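Local coordinates for inulin fructotransferase (Bacillus sp. snu-7, PDB 2INV), which cleaves inulin by intramolecular fructosyl transfer, releasing a cyclic difructose anhydride, and is a trimer of right-handed parallel beta-helices, at residues A[148-151]-A[155-158]; A[332-337]-A[351-356]. One frame throughout, in Å; residues are numbered along the deposited sequence.

Interaction 1: A[148-151]-A[155-158]; sequences VGFT and NSYH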
# COMPACT_ATOMS: atom_id res chain seq x y z
N VAL A 148 18.83 -15.25 15.90
CA VAL A 148 18.93 -16.51 16.63
C VAL A 148 18.43 -16.54 18.09
O VAL A 148 17.65 -17.41 18.45
CB VAL A 148 20.38 -17.04 16.58
CG1 VAL A 148 20.46 -18.39 17.27
CG2 VAL A 148 20.83 -17.14 15.14
N GLY A 149 18.89 -15.61 18.91
CA GLY A 149 18.47 -15.61 20.30
C GLY A 149 18.81 -14.36 21.09
O GLY A 149 19.61 -13.53 20.65
N PHE A 150 18.19 -14.23 22.26
CA PHE A 150 18.43 -13.08 23.13
C PHE A 150 19.34 -13.43 24.29
O PHE A 150 19.21 -14.50 24.88
CB PHE A 150 17.09 -12.49 23.58
CG PHE A 150 16.39 -11.74 22.48
CD1 PHE A 150 17.14 -10.93 21.63
CD2 PHE A 150 15.03 -11.88 22.24
CE1 PHE A 150 16.55 -10.28 20.56
CE2 PHE A 150 14.43 -11.23 21.18
CZ PHE A 150 15.19 -10.43 20.33
N THR A 151 20.26 -12.53 24.62
CA THR A 151 21.26 -12.80 25.64
C THR A 151 21.53 -11.68 26.64
O THR A 151 21.71 -10.54 26.24
CB THR A 151 22.59 -13.11 24.93
OG1 THR A 151 22.74 -12.25 23.80
CG2 THR A 151 22.65 -14.57 24.50
N ASN A 155 14.28 -13.67 26.99
CA ASN A 155 13.26 -12.69 26.64
C ASN A 155 13.75 -11.26 26.83
O ASN A 155 12.96 -10.36 27.11
CB ASN A 155 12.00 -12.89 27.48
CG ASN A 155 11.31 -14.22 27.22
OD1 ASN A 155 11.20 -14.65 26.07
ND2 ASN A 155 10.83 -14.86 28.27
N SER A 156 15.05 -11.05 26.66
CA SER A 156 15.66 -9.75 26.85
C SER A 156 15.57 -8.77 25.68
O SER A 156 15.63 -7.56 25.89
CB SER A 156 17.14 -9.92 27.20
OG SER A 156 17.89 -10.25 26.03
N TYR A 157 15.42 -9.28 24.46
CA TYR A 157 15.36 -8.43 23.27
C TYR A 157 16.70 -7.73 23.14
O TYR A 157 16.78 -6.62 22.61
CB TYR A 157 14.30 -7.35 23.38
CG TYR A 157 12.90 -7.79 23.05
CD1 TYR A 157 12.42 -7.78 21.74
CD2 TYR A 157 12.05 -8.20 24.06
CE1 TYR A 157 11.12 -8.16 21.45
CE2 TYR A 157 10.75 -8.59 23.80
CZ TYR A 157 10.28 -8.56 22.49
OH TYR A 157 8.99 -8.94 22.24
N HIS A 158 17.75 -8.37 23.64
CA HIS A 158 19.08 -7.81 23.55
C HIS A 158 20.04 -8.85 23.05
O HIS A 158 19.99 -10.00 23.48
CB HIS A 158 19.56 -7.34 24.93
CG HIS A 158 19.01 -6.01 25.35
ND1 HIS A 158 17.74 -5.86 25.86
CD2 HIS A 158 19.54 -4.77 25.30
CE1 HIS A 158 17.51 -4.58 26.10
NE2 HIS A 158 18.59 -3.89 25.77

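Interaction 2: A[332-337]-A[351-356]; sequences NLFAYN and TQILIA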
# COMPACT_ATOMS: atom_id res chain seq x y z
N ASN A 332 -9.46 9.62 14.72
CA ASN A 332 -8.79 8.44 15.28
C ASN A 332 -9.74 7.73 16.24
O ASN A 332 -10.58 8.38 16.86
CB ASN A 332 -7.53 8.85 16.05
CG ASN A 332 -6.46 9.48 15.17
OD1 ASN A 332 -5.99 8.86 14.21
ND2 ASN A 332 -6.08 10.71 15.49
N LEU A 333 -9.60 6.41 16.37
CA LEU A 333 -10.45 5.66 17.30
C LEU A 333 -9.58 5.07 18.41
O LEU A 333 -8.71 4.24 18.14
CB LEU A 333 -11.21 4.54 16.57
CG LEU A 333 -12.42 3.93 17.30
CD1 LEU A 333 -13.14 2.96 16.38
CD2 LEU A 333 -11.99 3.23 18.58
N PHE A 334 -9.81 5.51 19.64
CA PHE A 334 -9.05 5.02 20.79
C PHE A 334 -9.82 3.97 21.59
O PHE A 334 -10.88 4.25 22.14
CB PHE A 334 -8.69 6.17 21.74
CG PHE A 334 -7.77 7.20 21.14
CD1 PHE A 334 -8.24 8.13 20.22
CD2 PHE A 334 -6.43 7.26 21.52
CE1 PHE A 334 -7.40 9.10 19.68
CE2 PHE A 334 -5.58 8.23 20.99
CZ PHE A 334 -6.06 9.15 20.08
N ALA A 335 -9.27 2.76 21.67
CA ALA A 335 -9.88 1.67 22.43
C ALA A 335 -8.92 1.35 23.56
O ALA A 335 -7.88 0.72 23.36
CB ALA A 335 -10.07 0.46 21.53
N TYR A 336 -9.28 1.78 24.76
CA TYR A 336 -8.44 1.58 25.93
C TYR A 336 -9.05 0.62 26.96
O TYR A 336 -10.11 0.90 27.55
CB TYR A 336 -8.13 2.95 26.55
CG TYR A 336 -7.25 2.94 27.76
CD1 TYR A 336 -7.74 2.53 29.00
CD2 TYR A 336 -5.93 3.38 27.69
CE1 TYR A 336 -6.95 2.55 30.14
CE2 TYR A 336 -5.12 3.41 28.83
CZ TYR A 336 -5.63 3.00 30.04
OH TYR A 336 -4.85 3.02 31.17
N ASN A 337 -8.38 -0.50 27.17
CA ASN A 337 -8.83 -1.51 28.12
C ASN A 337 -7.65 -1.90 29.02
O ASN A 337 -6.79 -2.71 28.64
CB ASN A 337 -9.33 -2.76 27.39
CG ASN A 337 -10.09 -3.69 28.28
OD1 ASN A 337 -10.53 -4.75 27.85
ND2 ASN A 337 -10.28 -3.29 29.53
N THR A 351 -4.95 9.08 30.27
CA THR A 351 -5.02 10.17 29.30
C THR A 351 -4.87 9.62 27.90
O THR A 351 -3.86 9.01 27.57
CB THR A 351 -3.90 11.21 29.52
OG1 THR A 351 -4.05 11.83 30.81
CG2 THR A 351 -3.93 12.29 28.44
N GLN A 352 -5.89 9.80 27.07
CA GLN A 352 -5.82 9.31 25.70
C GLN A 352 -4.89 10.21 24.90
O GLN A 352 -3.91 9.73 24.31
CB GLN A 352 -7.21 9.29 25.05
CG GLN A 352 -8.20 8.28 25.66
CD GLN A 352 -7.60 6.92 25.90
OE1 GLN A 352 -6.99 6.31 25.00
NE2 GLN A 352 -7.77 6.41 27.12
N ILE A 353 -5.19 11.50 24.87
CA ILE A 353 -4.35 12.43 24.13
C ILE A 353 -3.79 13.54 25.01
O ILE A 353 -4.53 14.29 25.66
CB ILE A 353 -5.12 13.06 22.95
CG1 ILE A 353 -5.49 11.98 21.95
CG2 ILE A 353 -4.27 14.14 22.28
CD1 ILE A 353 -6.43 12.43 20.86
N LEU A 354 -2.47 13.64 25.04
CA LEU A 354 -1.80 14.66 25.83
C LEU A 354 -1.00 15.60 24.93
O LEU A 354 -0.14 15.18 24.16
CB LEU A 354 -0.85 14.05 26.87
CG LEU A 354 0.03 15.08 27.59
CD1 LEU A 354 -0.85 16.02 28.40
CD2 LEU A 354 1.03 14.37 28.48
N ILE A 355 -1.32 16.87 25.07
CA ILE A 355 -0.66 17.92 24.32
C ILE A 355 0.28 18.54 25.36
O ILE A 355 -0.07 19.46 26.09
CB ILE A 355 -1.73 18.91 23.78
CG1 ILE A 355 -2.79 18.11 23.00
CG2 ILE A 355 -1.10 19.95 22.88
CD1 ILE A 355 -2.24 17.35 21.80
N ALA A 356 1.48 17.97 25.43
CA ALA A 356 2.54 18.34 26.37
C ALA A 356 2.99 19.78 26.33
O ALA A 356 3.31 20.37 27.37
CB ALA A 356 3.75 17.43 26.15

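Interaction 1: A[148-151]-A[155-158]
The ring of Phe150 lies flat against the backbone of Tyr157, whose CA sits squarely over the ring centre, 3.3 Å from the centroid: a CH-pi contact of textbook alignment. Tyr157 N rests on the same face, 3.3 Å from Phe150 CG. With CG anti to the carbonyl carbon (chi1 -74°), Phe150 swings its ring across to this bend of chain, where Tyr157 takes up a left-handed backbone conformation. CB of Tyr157 points away from 148-151, yet its ring still reaches the rim of Phe150. The Tyr157 ring is tilted by 29° from that of Phe150 and slid so far aside that the two barely overlap, touching through Phe150 CE2 and Tyr157 CD1 at 4.0 Å. The phenol OH is hydrogen-bonded to Arg252, a residue of the sugar pocket, and the Tyr157 side chain comes within about 5 Å of a bound fructose.

Beside the aromatic pair, Thr151 N donates to His158 O at 2.8 Å in a nearly straight bond (170° at the hydrogen), which ties the two segments together. Ser156 OG closes an ST turn by accepting from His158 N at 3.0 Å; the same hydroxyl is also hydrogen-bonded to Gly153 O, just before the segment, and packs against Phe150 CB. His158 ND1 bonds back to Ser156 O at 2.7 Å; the oxygen lies close to the imidazole plane, although the donor approaches from above the carbonyl plane. These short-range bonds hold the turn that presents Tyr157 CA to the Phe150 ring.

Tyr182 stacks on Phe150, and Arg309 bonds to Asn155 O. Both segments belong to the loop that leaves the beta-helix after strand 135-146 and rejoins it at strand 162-166.

Interaction 2: A[332-337]-A[351-356]
Phe334 and Tyr336 reach from the 332-337 part of strand 328-337 to Gln352 and Ile353 inside a right-handed parallel beta-helix, at a corner where the chain turns at Gln352 before the strand runs on beyond it. Earlier on the first segment, Asn332 is held by neighbouring coils through side-chain hydrogen bonds to Ile291 O, Asn294 N and Asn366 OD1. Leu333 packs instead on Asn289 of a second subunit.

Phe334 makes the apolar half of the contact. The far end of its ring meets Ile353 CD1 at 3.4 Å from CZ, and the two side chains cross at about a right angle. Nearer its own backbone, Phe334 CD2 lies 3.7 Å from Gln352 OE1; the amide plane stands 74° from the ring plane. Val320 and Ile296 also pack on this phenylalanine, in line with its buried place in the core.

Ala335 faces the other way and packs on Glu288 of the second subunit. Tyr336 again points to the corner, and with CG anti to the backbone N (chi1 -179°) its ring passes Gln352 obliquely, at 79° to the amide plane. The phenol OH is hydrogen-bonded to Asp315.

Gln352, its chain bent at chi2, thus lays its amide against both aromatic side chains, OE1 nearest Phe334 and NE2 nearest Tyr336. That buried NE2 donates to Ser374 OG, while its closest approach to the first segment is to Tyr336 CB at 3.5 Å.

Interactions 1 and 2 follow one another along the chain, with centres 31 Å apart and nearest atoms about 18 Å apart, so they do not touch. One, 148-151 with 155-158, lies in an excursion loop of the beta-helix near the sugar; the other, 332-337 with 351-356, joins faces of the solenoid itself, further toward the C-terminus. Neither contains a residue of the sugar pocket. Interaction 1 comes to about 5 Å from the bound fructose at the Tyr157 side chain, which bonds to Arg252, a pocket residue along with Glu204, Phe250 and Tyr303. The first strand of interaction 2 instead runs beside a second subunit, a boundary that interaction 1 does not reach.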